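Putative isocitrate dehydrogenase, NAD-dependent (Methylococcus capsulatus, PDB 6LKY) probably catalyses the NAD-dependent oxidative decarboxylation of isocitrate, a reaction of a magnesium-requiring enzyme family, and binds NAD. Local coordinates at residues A[3-8]-A[56-61]; A[34-39]-A[52-57]; A[60-65]-A[253-258]; A[169-174]-A[183-188]. The protein carries 1 engineered substitution. All blocks are in the same frame, centred on the assembly; numbering follows the deposited sequence.

From the N terminus, strand 2-7 opens the chain and interaction 1 closes a loop of 47 residues when helix 52-61 comes back over it. Interaction 2 opens within that loop and closes on the same helix, joining the end of strand 31-35 to its start; the two contacts share Asp56 and Ser57. Interaction 3 starts where interaction 1 ends, at Ala60 and Asn61, and pairs strand 63-66 with strand 257-261 after a loop of 187 residues. Inside this long loop sits interaction 4, a short strand-to-helix closure. Interactions 1, 2 and 3 build one end of the large mixed sheet; interaction 4 belongs to its other end, its centre about 28 Å from that of interaction 3.

Interaction 1: residues A[3-8]-A[56-61]; sequences KITLIP and DSIRAN
Strand 3-7 and helix 56-61 run nearly antiparallel, their axes at 152° and 7.7 Å apart at the closest point, with Thr5 set against Ile58 and Ile4 against Asn61. This is a helix laid over the parallel part of the mixed sheet in the alpha/beta fold of the isocitrate and isopropylmalate dehydrogenases. Helix 52-61 carries the crossover from strand 31-35 to strand 63-66 and passes above strand 2-7, which lies between those two. Thr5 is the polar centre of the contact. Its hydroxyl OG1 donates to Ser57 OG at 2.6 Å and accepts from Asn61 ND2 at 3.0 Å, although the latter bond is bent and OG1 lies 31° out of the Asn61 amide plane. Ser57 OG in turn donates to Asp34 OD2, so a chain of hydrogen bonds runs from the Asn61 amide through two buried hydroxyl residues to a carboxylate. The other branch of Thr5 is apolar: with CG2 anti to the backbone N (OG1 at chi1 -62°), the methyl is carried over to Ile58 CG1, 3.6 Å away. Farther along the strand, Ile7 CD1 and Ile58 CD1 meet at 4.2 Å, the two side chains crossing at about a right angle, and Ile7 also rests on Cys64 and Lys66, a residue that binds NAD. At the opposite end Lys3 runs out fully extended past the Asn61 amide, its CD 3.5 Å from Asn61 OD1. There a water bridges the two polar ends, accepting from Lys3 NZ at 2.7 Å and donating to Asn61 OD1 at 2.9 Å.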
loop_
_atom_site.group_PDB
_atom_site.type_symbol
_atom_site.label_atom_id
_atom_site.label_comp_id
_atom_site.label_asym_id
_atom_site.label_seq_id
_atom_site.Cartn_x
_atom_site.Cartn_y
_atom_site.Cartn_z
ATOM N N LYS A 3 -25.358 -23.475 14.595
ATOM C CA LYS A 3 -25.809 -22.216 15.173
ATOM C C LYS A 3 -24.714 -21.160 15.007
ATOM O O LYS A 3 -23.611 -21.315 15.546
ATOM C CB LYS A 3 -26.169 -22.387 16.647
ATOM C CG LYS A 3 -26.790 -21.137 17.242
ATOM C CD LYS A 3 -27.305 -21.378 18.648
ATOM C CE LYS A 3 -28.029 -20.153 19.148
ATOM N NZ LYS A 3 -28.371 -20.270 20.588
ATOM N N ILE A 4 -25.039 -20.067 14.311
ATOM C CA ILE A 4 -24.054 -19.095 13.843
ATOM C C ILE A 4 -24.510 -17.688 14.202
ATOM O O ILE A 4 -25.636 -17.294 13.868
ATOM C CB ILE A 4 -23.854 -19.209 12.323
ATOM C CG1 ILE A 4 -23.174 -20.534 11.981
ATOM C CG2 ILE A 4 -23.102 -17.984 11.777
ATOM C CD1 ILE A 4 -23.027 -20.765 10.515
ATOM N N THR A 5 -23.630 -16.917 14.855
ATOM C CA THR A 5 -23.961 -15.527 15.159
ATOM C C THR A 5 -23.966 -14.714 13.870
ATOM O O THR A 5 -23.071 -14.862 13.037
ATOM C CB THR A 5 -22.966 -14.939 16.161
ATOM O OG1 THR A 5 -23.038 -15.667 17.393
ATOM C CG2 THR A 5 -23.268 -13.457 16.428
ATOM N N LEU A 6 -25.002 -13.893 13.683
ATOM C CA LEU A 6 -25.221 -13.164 12.438
ATOM C C LEU A 6 -25.303 -11.674 12.736
ATOM O O LEU A 6 -26.155 -11.240 13.522
ATOM C CB LEU A 6 -26.504 -13.640 11.749
ATOM C CG LEU A 6 -26.904 -12.957 10.440
ATOM C CD1 LEU A 6 -25.895 -13.304 9.355
ATOM C CD2 LEU A 6 -28.323 -13.365 10.009
ATOM N N ILE A 7 -24.442 -10.894 12.098
ATOM C CA ILE A 7 -24.373 -9.456 12.319
ATOM C C ILE A 7 -24.606 -8.752 10.989
ATOM O O ILE A 7 -23.728 -8.717 10.128
ATOM C CB ILE A 7 -23.023 -9.042 12.932
ATOM C CG1 ILE A 7 -22.793 -9.769 14.268
ATOM C CG2 ILE A 7 -22.963 -7.523 13.054
ATOM C CD1 ILE A 7 -21.422 -9.504 14.906
ATOM N N PRO A 8 -25.795 -8.183 10.784
ATOM C CA PRO A 8 -26.082 -7.536 9.488
ATOM C C PRO A 8 -25.183 -6.351 9.175
ATOM O O PRO A 8 -24.872 -6.113 8.001
ATOM C CB PRO A 8 -27.549 -7.105 9.642
ATOM C CG PRO A 8 -28.093 -8.034 10.717
ATOM C CD PRO A 8 -26.965 -8.182 11.675
ATOM N N ASP A 56 -21.046 -12.275 23.876
ATOM C CA ASP A 56 -21.456 -13.524 24.516
ATOM C C ASP A 56 -21.947 -14.531 23.485
ATOM O O ASP A 56 -21.599 -15.717 23.546
ATOM C CB ASP A 56 -22.552 -13.251 25.555
ATOM C CG ASP A 56 -22.078 -12.362 26.692
ATOM O OD1 ASP A 56 -20.850 -12.210 26.855
ATOM O OD2 ASP A 56 -22.935 -11.813 27.424
ATOM N N SER A 57 -22.753 -14.072 22.521
ATOM C CA SER A 57 -23.265 -14.957 21.480
ATOM C C SER A 57 -22.135 -15.547 20.648
ATOM O O SER A 57 -22.143 -16.748 20.339
ATOM C CB SER A 57 -24.252 -14.199 20.591
ATOM O OG SER A 57 -24.510 -14.903 19.387
ATOM N N ILE A 58 -21.157 -14.719 20.260
ATOM C CA ILE A 58 -20.064 -15.251 19.449
ATOM C C ILE A 58 -19.230 -16.241 20.256
ATOM O O ILE A 58 -18.814 -17.283 19.744
ATOM C CB ILE A 58 -19.183 -14.126 18.869
ATOM C CG1 ILE A 58 -20.024 -13.165 18.032
ATOM C CG2 ILE A 58 -18.068 -14.738 18.008
ATOM C CD1 ILE A 58 -19.297 -11.900 17.616
ATOM N N ARG A 59 -18.983 -15.945 21.532
ATOM C CA ARG A 59 -18.187 -16.881 22.318
ATOM C C ARG A 59 -18.939 -18.168 22.601
ATOM O O ARG A 59 -18.312 -19.209 22.807
ATOM C CB ARG A 59 -17.714 -16.231 23.605
ATOM C CG ARG A 59 -16.733 -15.139 23.322
ATOM C CD ARG A 59 -15.821 -14.879 24.478
ATOM N NE ARG A 59 -16.247 -13.708 25.221
ATOM C CZ ARG A 59 -15.446 -12.689 25.483
ATOM N NH1 ARG A 59 -14.197 -12.724 25.046
ATOM N NH2 ARG A 59 -15.894 -11.647 26.171
ATOM N N ALA A 60 -20.271 -18.122 22.628
ATOM C CA ALA A 60 -21.045 -19.352 22.767
ATOM C C ALA A 60 -21.008 -20.167 21.481
ATOM O O ALA A 60 -20.729 -21.368 21.507
ATOM C CB ALA A 60 -22.492 -19.033 23.167
ATOM N N ASN A 61 -21.289 -19.527 20.341
ATOM C CA ASN A 61 -21.426 -20.256 19.082
ATOM C C ASN A 61 -20.096 -20.593 18.419
ATOM O O ASN A 61 -20.023 -21.588 17.690
ATOM C CB ASN A 61 -22.293 -19.461 18.107
ATOM C CG ASN A 61 -23.699 -19.243 18.630
ATOM O OD1 ASN A 61 -24.169 -19.982 19.499
ATOM N ND2 ASN A 61 -24.383 -18.234 18.093
HETATM O O HOH W 1 -26.026 -19.621 21.683
#

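Interaction 2: residues A[34-39]-A[52-57]; sequences DTQSAG and DATLDS
Gln36 turns back on itself to reach both Ser57 and Asp34, two residues back: its chain bends at chi2 (-72°), which swings the terminal amide alongside the helix, where NE2 comes 3.6 Å from Ser57 CB. Asp34, with CG anti to the backbone N (chi1 -174°), stretches its carboxylate toward the same serine. Strand 31-35 is the edge strand of the sheet within this chain, and the loop that leaves it is pinned here to the first turns of helix 52-61. Ser57 OG donates to Asp34 OD2 at 2.9 Å, coming down on the carboxylate from well above its plane. That serine also accepts from Thr5 of the next strand, so one side chain links both strands to the helix. The other carboxylate oxygen, Asp34 OD1, takes a bond from Gln36 NE2 at 3.0 Å, again from above the plane, which ties the glutamine amide down. One turn earlier on the helix, Thr54 OG1 donates to the backbone oxygen Ser37 O at 2.7 Å, with the hydroxyl tilted 25° from the carbonyl plane. Beside it, Gln36 CB lies 3.6 Å from Thr54 OG1, the two side chains running past each other in opposite directions. A water completes the set: it donates to Gln36 OE1 at 2.9 Å and to Thr54 OG1 at 3.1 Å, and accepts from Ser37 N. With the Ser57 hydroxyl and a weak bond from Asn61 ND2 on one oxygen and the Gln36 amide on the other, the Asp34 carboxylate is probably stabilised as an anion, and the loop is held chiefly by polar bonds.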
loop_
_atom_site.group_PDB
_atom_site.type_symbol
_atom_site.label_atom_id
_atom_site.label_comp_id
_atom_site.label_asym_id
_atom_site.label_seq_id
_atom_site.Cartn_x
_atom_site.Cartn_y
_atom_site.Cartn_z
ATOM N N ASP A 34 -28.258 -16.732 14.753
ATOM C CA ASP A 34 -28.381 -16.005 16.015
ATOM C C ASP A 34 -28.074 -14.534 15.721
ATOM O O ASP A 34 -26.919 -14.106 15.765
ATOM C CB ASP A 34 -27.433 -16.602 17.042
ATOM C CG ASP A 34 -27.599 -16.003 18.414
ATOM O OD1 ASP A 34 -28.407 -15.058 18.566
ATOM O OD2 ASP A 34 -26.906 -16.483 19.338
ATOM N N THR A 35 -29.115 -13.769 15.403
ATOM C CA THR A 35 -28.943 -12.398 14.945
ATOM C C THR A 35 -28.568 -11.475 16.099
ATOM O O THR A 35 -29.256 -11.431 17.126
ATOM C CB THR A 35 -30.219 -11.908 14.265
ATOM O OG1 THR A 35 -30.433 -12.683 13.084
ATOM C CG2 THR A 35 -30.094 -10.435 13.871
ATOM N N GLN A 36 -27.476 -10.728 15.914
ATOM C CA GLN A 36 -26.959 -9.796 16.908
ATOM C C GLN A 36 -26.569 -8.498 16.214
ATOM O O GLN A 36 -26.385 -8.460 14.996
ATOM C CB GLN A 36 -25.751 -10.385 17.646
ATOM C CG GLN A 36 -26.017 -11.689 18.322
ATOM C CD GLN A 36 -26.882 -11.527 19.546
ATOM O OE1 GLN A 36 -27.053 -10.419 20.056
ATOM N NE2 GLN A 36 -27.434 -12.638 20.030
ATOM N N SER A 37 -26.402 -7.438 16.998
ATOM C CA SER A 37 -26.148 -6.101 16.471
ATOM C C SER A 37 -24.745 -5.620 16.843
ATOM O O SER A 37 -24.267 -5.876 17.952
ATOM C CB SER A 37 -27.199 -5.127 17.003
ATOM O OG SER A 37 -26.978 -3.812 16.554
ATOM N N ALA A 38 -24.110 -4.871 15.938
ATOM C CA ALA A 38 -22.781 -4.321 16.196
ATOM C C ALA A 38 -22.571 -3.100 15.316
ATOM O O ALA A 38 -23.294 -2.887 14.340
ATOM C CB ALA A 38 -21.678 -5.366 15.937
ATOM N N GLY A 39 -21.555 -2.302 15.667
ATOM C CA GLY A 39 -21.203 -1.143 14.864
ATOM C C GLY A 39 -22.199 -0.007 15.041
ATOM O O GLY A 39 -22.852 0.125 16.079
ATOM N N ASP A 52 -22.730 -6.348 24.977
ATOM C CA ASP A 52 -22.185 -7.551 25.604
ATOM C C ASP A 52 -22.818 -8.810 25.042
ATOM O O ASP A 52 -22.138 -9.826 24.863
ATOM C CB ASP A 52 -22.394 -7.501 27.121
ATOM C CG ASP A 52 -21.346 -6.667 27.834
ATOM O OD1 ASP A 52 -20.200 -6.569 27.326
ATOM O OD2 ASP A 52 -21.676 -6.104 28.901
ATOM N N ALA A 53 -24.126 -8.767 24.769
ATOM C CA ALA A 53 -24.821 -9.952 24.271
ATOM C C ALA A 53 -24.252 -10.427 22.936
ATOM O O ALA A 53 -24.212 -11.635 22.679
ATOM C CB ALA A 53 -26.318 -9.663 24.149
ATOM N N THR A 54 -23.792 -9.502 22.083
ATOM C CA THR A 54 -23.173 -9.887 20.810
ATOM C C THR A 54 -21.903 -10.700 21.041
ATOM O O THR A 54 -21.701 -11.768 20.437
ATOM C CB THR A 54 -22.873 -8.629 19.992
ATOM O OG1 THR A 54 -24.100 -7.933 19.756
ATOM C CG2 THR A 54 -22.218 -8.977 18.643
ATOM N N LEU A 55 -21.035 -10.208 21.927
ATOM C CA LEU A 55 -19.808 -10.927 22.253
ATOM C C LEU A 55 -20.114 -12.269 22.913
ATOM O O LEU A 55 -19.514 -13.296 22.569
ATOM C CB LEU A 55 -18.938 -10.066 23.170
ATOM C CG LEU A 55 -17.558 -9.649 22.681
ATOM C CD1 LEU A 55 -16.830 -8.940 23.811
ATOM C CD2 LEU A 55 -16.771 -10.859 22.187
ATOM N N ASP A 56 -21.046 -12.275 23.876
ATOM C CA ASP A 56 -21.456 -13.524 24.516
ATOM C C ASP A 56 -21.947 -14.531 23.485
ATOM O O ASP A 56 -21.599 -15.717 23.546
ATOM C CB ASP A 56 -22.552 -13.251 25.555
ATOM C CG ASP A 56 -22.078 -12.362 26.692
ATOM O OD1 ASP A 56 -20.850 -12.210 26.855
ATOM O OD2 ASP A 56 -22.935 -11.813 27.424
ATOM N N SER A 57 -22.753 -14.072 22.521
ATOM C CA SER A 57 -23.265 -14.957 21.480
ATOM C C SER A 57 -22.135 -15.547 20.648
ATOM O O SER A 57 -22.143 -16.748 20.339
ATOM C CB SER A 57 -24.252 -14.199 20.591
ATOM O OG SER A 57 -24.510 -14.903 19.387
HETATM O O HOH W 2 -27.187 -7.504 20.169
#

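Interaction 3: residues A[60-65]-A[253-258]; sequences ANRICF and GTDAAL
The guanidinium of Arg62 meets Asp255 with its edge: the backbone oxygen of Asp255 lies almost in the plane of the group, while Ala256 CB approaches it obliquely. The bond from Arg62 NE to Asp255 O is short, 2.6 Å, and nearly straight at 175°, though it reaches the carbonyl from above the carbonyl's own plane. Arg62 NH2 adds a weak bond to the same oxygen at 3.4 Å. The carboxylate of Asp255 stands 76° to the guanidinium plane, and its OD2 stays 4.4 Å from Arg62 NH2, so the two charges are near each other without forming a salt bridge. Arg62, the first residue past helix 52-61, leaves it with a positive phi (77°), and its NH1 bonds back to the last turn at Arg59 O. Past this corner the chain enters strand 63-66, which pairs in parallel with strand 257-261 inside the large sheet. The ladder starts with Ala257 N donating to Arg62 O at 3.0 Å and continues with Cys64 N donating to Ala257 O at 3.1 Å. Cys64 and Leu258 point to one side of the sheet, where Cys64 SG, anti to its main-chain nitrogen, rests 3.7 Å from Leu258 CD1. Ile63 and Ala257 occupy the other side, Ile63 CD1 lying 4.2 Å from Ala257 CB, near Ile291 and His290. Beyond the contact the two strands lead to Lys66 and Glu260, which bind NAD. Because the arginine grips a main-chain carbonyl, it probably helps to fix the backbone path before strand 257-261 and ties the helix end to it.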
loop_
_atom_site.group_PDB
_atom_site.type_symbol
_atom_site.label_atom_id
_atom_site.label_comp_id
_atom_site.label_asym_id
_atom_site.label_seq_id
_atom_site.Cartn_x
_atom_site.Cartn_y
_atom_site.Cartn_z
ATOM N N ALA A 60 -20.271 -18.122 22.628
ATOM C CA ALA A 60 -21.045 -19.352 22.767
ATOM C C ALA A 60 -21.008 -20.167 21.481
ATOM O O ALA A 60 -20.729 -21.368 21.507
ATOM C CB ALA A 60 -22.492 -19.033 23.167
ATOM N N ASN A 61 -21.289 -19.527 20.341
ATOM C CA ASN A 61 -21.426 -20.256 19.082
ATOM C C ASN A 61 -20.096 -20.593 18.419
ATOM O O ASN A 61 -20.023 -21.588 17.690
ATOM C CB ASN A 61 -22.293 -19.461 18.107
ATOM C CG ASN A 61 -23.699 -19.243 18.630
ATOM O OD1 ASN A 61 -24.169 -19.982 19.499
ATOM N ND2 ASN A 61 -24.383 -18.234 18.093
ATOM N N ARG A 62 -19.073 -19.748 18.584
ATOM C CA ARG A 62 -17.714 -19.897 18.058
ATOM C C ARG A 62 -17.640 -19.566 16.568
ATOM O O ARG A 62 -16.538 -19.586 16.014
ATOM C CB ARG A 62 -17.110 -21.302 18.260
ATOM C CG ARG A 62 -17.056 -21.821 19.702
ATOM C CD ARG A 62 -16.790 -20.737 20.758
ATOM N NE ARG A 62 -15.405 -20.248 20.817
ATOM C CZ ARG A 62 -14.936 -19.444 21.773
ATOM N NH1 ARG A 62 -15.725 -19.053 22.764
ATOM N NH2 ARG A 62 -13.673 -19.041 21.758
ATOM N N ILE A 63 -18.759 -19.288 15.899
ATOM C CA ILE A 63 -18.779 -18.951 14.479
ATOM C C ILE A 63 -19.641 -17.711 14.287
ATOM O O ILE A 63 -20.730 -17.601 14.864
ATOM C CB ILE A 63 -19.307 -20.112 13.608
ATOM C CG1 ILE A 63 -18.585 -21.418 13.945
ATOM C CG2 ILE A 63 -19.145 -19.791 12.132
ATOM C CD1 ILE A 63 -17.126 -21.431 13.516
ATOM N N CYS A 64 -19.160 -16.782 13.463
ATOM C CA CYS A 64 -19.839 -15.514 13.256
ATOM C C CYS A 64 -19.754 -15.122 11.789
ATOM O O CYS A 64 -18.718 -15.296 11.143
ATOM C CB CYS A 64 -19.250 -14.412 14.154
ATOM S SG CYS A 64 -20.051 -12.803 13.997
ATOM N N PHE A 65 -20.871 -14.633 11.268
ATOM C CA PHE A 65 -21.011 -14.121 9.911
ATOM C C PHE A 65 -21.327 -12.635 10.052
ATOM O O PHE A 65 -22.377 -12.276 10.596
ATOM C CB PHE A 65 -22.123 -14.877 9.192
ATOM C CG PHE A 65 -22.089 -14.760 7.706
ATOM C CD1 PHE A 65 -20.910 -14.943 7.003
ATOM C CD2 PHE A 65 -23.256 -14.506 7.002
ATOM C CE1 PHE A 65 -20.901 -14.850 5.618
ATOM C CE2 PHE A 65 -23.246 -14.403 5.622
ATOM C CZ PHE A 65 -22.076 -14.576 4.930
ATOM N N GLY A 253 -9.077 -17.924 14.812
ATOM C CA GLY A 253 -8.342 -18.265 16.008
ATOM C C GLY A 253 -8.501 -19.752 16.296
ATOM O O GLY A 253 -9.191 -20.478 15.577
ATOM N N THR A 254 -7.843 -20.196 17.369
ATOM C CA THR A 254 -7.907 -21.612 17.715
ATOM C C THR A 254 -9.315 -22.037 18.118
ATOM O O THR A 254 -9.696 -23.192 17.904
ATOM C CB THR A 254 -6.932 -21.930 18.848
ATOM O OG1 THR A 254 -7.330 -21.222 20.032
ATOM C CG2 THR A 254 -5.521 -21.530 18.467
ATOM N N ASP A 255 -10.099 -21.122 18.687
ATOM C CA ASP A 255 -11.373 -21.463 19.302
ATOM C C ASP A 255 -12.575 -20.819 18.633
ATOM O O ASP A 255 -13.707 -21.051 19.078
ATOM C CB ASP A 255 -11.362 -21.054 20.782
ATOM C CG ASP A 255 -10.630 -22.041 21.645
ATOM O OD1 ASP A 255 -10.304 -23.139 21.143
ATOM O OD2 ASP A 255 -10.372 -21.717 22.821
ATOM N N ALA A 256 -12.373 -20.009 17.599
ATOM C CA ALA A 256 -13.490 -19.293 17.007
ATOM C C ALA A 256 -13.079 -18.819 15.626
ATOM O O ALA A 256 -11.892 -18.790 15.286
ATOM C CB ALA A 256 -13.948 -18.119 17.886
ATOM N N ALA A 257 -14.081 -18.443 14.835
ATOM C CA ALA A 257 -13.847 -17.975 13.481
ATOM C C ALA A 257 -14.958 -17.011 13.102
ATOM O O ALA A 257 -16.123 -17.226 13.455
ATOM C CB ALA A 257 -13.789 -19.139 12.481
ATOM N N LEU A 258 -14.589 -15.958 12.374
ATOM C CA LEU A 258 -15.525 -14.918 11.969
ATOM C C LEU A 258 -15.295 -14.588 10.501
ATOM O O LEU A 258 -14.176 -14.247 10.101
ATOM C CB LEU A 258 -15.359 -13.679 12.856
ATOM C CG LEU A 258 -16.274 -12.468 12.604
ATOM C CD1 LEU A 258 -16.527 -11.721 13.905
ATOM C CD2 LEU A 258 -15.680 -11.524 11.550
#

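Interaction 4: residues A[169-174]-A[183-188]; sequences VTLVHK and GLFLEI
Leu171 and His173, two residues apart on the strand, meet Phe185 and Leu186, which are consecutive on the helix. Strand 168-173, helix 181-193 and strand 200-205 make a beta-alpha-beta unit at the far end of the sheet, and this contact is the helix lying nearly antiparallel on its first strand. Leu171 swings CG anti to its backbone N (chi1 -172°) and thereby reaches out to the Phe185 ring, setting CG 3.5 Å from Phe185 CE2. Its two methyls divide the work: Leu171 CD2 lies 3.6 Å from Phe185 CD2 and 4.0 Å from Leu186 CD1, and Leu171 CD1 faces Phe185 CE2. The ring of Phe185 meets this branch obliquely, and beyond it Ile153 and Ile154 of helix 147-163 close in. His173 takes the crowded position, its CG between the backbone N and the carbonyl carbon (chi1 63°), which turns the ring toward the helix. Over one face of that ring sits Leu186 CD2, 4.0 Å from the centroid and 15° off the normal, a CH-pi contact displaced toward the rim. The other methyl, Leu186 CD1, comes 4.0 Å from His173 CD2, so both branches of the leucine touch the imidazole; Leu186 also packs against Val73 of the second subunit. His173 ND1 pairs with the backbone N of Ala175, and NE2 with Asp203 OD1. Since an amide N can only donate, ND1 acts as an acceptor and NE2 probably carries the hydrogen that faces Asp203. The bonds at ND1 and NE2 thus fix the rotation of the imidazole while a leucine methyl lies on its face, close to the loop that holds NAD-binding Asn176.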
loop_
_atom_site.group_PDB
_atom_site.type_symbol
_atom_site.label_atom_id
_atom_site.label_comp_id
_atom_site.label_asym_id
_atom_site.label_seq_id
_atom_site.Cartn_x
_atom_site.Cartn_y
_atom_site.Cartn_z
ATOM N N VAL A 169 5.797 -18.994 0.436
ATOM C CA VAL A 169 5.427 -17.951 1.392
ATOM C C VAL A 169 6.380 -16.775 1.212
ATOM O O VAL A 169 7.606 -16.947 1.263
ATOM C CB VAL A 169 5.464 -18.458 2.845
ATOM C CG1 VAL A 169 5.340 -17.274 3.826
ATOM C CG2 VAL A 169 4.353 -19.476 3.097
ATOM N N THR A 170 5.817 -15.588 0.991
ATOM C CA THR A 170 6.553 -14.329 0.929
ATOM C C THR A 170 6.203 -13.476 2.142
ATOM O O THR A 170 5.043 -13.092 2.314
ATOM C CB THR A 170 6.216 -13.561 -0.342
ATOM O OG1 THR A 170 6.536 -14.354 -1.488
ATOM C CG2 THR A 170 7.018 -12.257 -0.377
ATOM N N LEU A 171 7.192 -13.175 2.971
ATOM C CA LEU A 171 6.987 -12.317 4.129
ATOM C C LEU A 171 7.223 -10.863 3.729
ATOM O O LEU A 171 8.293 -10.524 3.209
ATOM C CB LEU A 171 7.921 -12.740 5.267
ATOM C CG LEU A 171 7.719 -12.082 6.643
ATOM C CD1 LEU A 171 8.193 -13.005 7.767
ATOM C CD2 LEU A 171 8.448 -10.732 6.742
ATOM N N VAL A 172 6.238 -10.003 3.982
ATOM C CA VAL A 172 6.296 -8.604 3.549
ATOM C C VAL A 172 6.531 -7.710 4.760
ATOM O O VAL A 172 5.875 -7.871 5.792
ATOM C CB VAL A 172 5.028 -8.201 2.778
ATOM C CG1 VAL A 172 5.157 -6.758 2.242
ATOM C CG2 VAL A 172 4.830 -9.186 1.618
ATOM N N HIS A 173 7.468 -6.768 4.637
ATOM C CA HIS A 173 7.944 -6.035 5.803
ATOM C C HIS A 173 8.466 -4.665 5.386
ATOM O O HIS A 173 8.533 -4.330 4.200
ATOM C CB HIS A 173 9.051 -6.825 6.502
ATOM C CG HIS A 173 10.258 -7.006 5.646
ATOM N ND1 HIS A 173 11.269 -6.071 5.580
ATOM C CD2 HIS A 173 10.587 -7.980 4.762
ATOM C CE1 HIS A 173 12.194 -6.484 4.727
ATOM N NE2 HIS A 173 11.800 -7.637 4.213
ATOM N N LYS A 174 8.837 -3.865 6.390
ATOM C CA LYS A 174 9.578 -2.629 6.183
ATOM C C LYS A 174 10.730 -2.573 7.197
ATOM O O LYS A 174 10.892 -1.631 7.975
ATOM C CB LYS A 174 8.630 -1.426 6.268
ATOM C CG LYS A 174 9.247 -0.083 5.844
ATOM C CD LYS A 174 9.276 0.104 4.331
ATOM C CE LYS A 174 10.012 1.407 3.966
ATOM N NZ LYS A 174 10.234 1.551 2.489
ATOM N N GLY A 183 11.616 -5.605 11.815
ATOM C CA GLY A 183 12.838 -6.401 11.881
ATOM C C GLY A 183 12.675 -7.680 12.691
ATOM O O GLY A 183 13.171 -8.737 12.296
ATOM N N LEU A 184 12.009 -7.592 13.850
ATOM C CA LEU A 184 11.743 -8.790 14.644
ATOM C C LEU A 184 10.800 -9.736 13.903
ATOM O O LEU A 184 11.010 -10.957 13.885
ATOM C CB LEU A 184 11.159 -8.398 16.001
ATOM C CG LEU A 184 10.817 -9.512 16.994
ATOM C CD1 LEU A 184 12.077 -10.281 17.402
ATOM C CD2 LEU A 184 10.104 -8.950 18.221
ATOM N N PHE A 185 9.770 -9.188 13.257
ATOM C CA PHE A 185 8.887 -10.021 12.439
ATOM C C PHE A 185 9.677 -10.789 11.370
ATOM O O PHE A 185 9.531 -12.008 11.221
ATOM C CB PHE A 185 7.814 -9.127 11.806
ATOM C CG PHE A 185 6.744 -9.872 11.081
ATOM C CD1 PHE A 185 5.816 -10.618 11.773
ATOM C CD2 PHE A 185 6.647 -9.801 9.702
ATOM C CE1 PHE A 185 4.821 -11.309 11.097
ATOM C CE2 PHE A 185 5.651 -10.483 9.019
ATOM C CZ PHE A 185 4.735 -11.230 9.719
ATOM N N LEU A 186 10.538 -10.086 10.627
ATOM C CA LEU A 186 11.345 -10.719 9.583
ATOM C C LEU A 186 12.283 -11.790 10.157
ATOM O O LEU A 186 12.412 -12.888 9.603
ATOM C CB LEU A 186 12.150 -9.644 8.845
ATOM C CG LEU A 186 13.133 -10.141 7.778
ATOM C CD1 LEU A 186 12.409 -10.933 6.695
ATOM C CD2 LEU A 186 13.888 -8.980 7.164
ATOM N N GLU A 187 12.971 -11.470 11.256
ATOM C CA GLU A 187 13.911 -12.413 11.859
ATOM C C GLU A 187 13.205 -13.689 12.304
ATOM O O GLU A 187 13.683 -14.809 12.056
ATOM C CB GLU A 187 14.611 -11.741 13.037
ATOM C CG GLU A 187 15.513 -12.653 13.845
ATOM C CD GLU A 187 15.861 -12.041 15.182
ATOM O OE1 GLU A 187 16.439 -10.930 15.179
ATOM O OE2 GLU A 187 15.543 -12.655 16.230
ATOM N N ILE A 188 12.050 -13.535 12.958
ATOM C CA ILE A 188 11.277 -14.704 13.358
ATOM C C ILE A 188 10.828 -15.502 12.136
ATOM O O ILE A 188 10.872 -16.742 12.138
ATOM C CB ILE A 188 10.095 -14.271 14.239
ATOM C CG1 ILE A 188 10.621 -13.835 15.611
ATOM C CG2 ILE A 188 9.095 -15.388 14.330
ATOM C CD1 ILE A 188 9.624 -13.072 16.466
#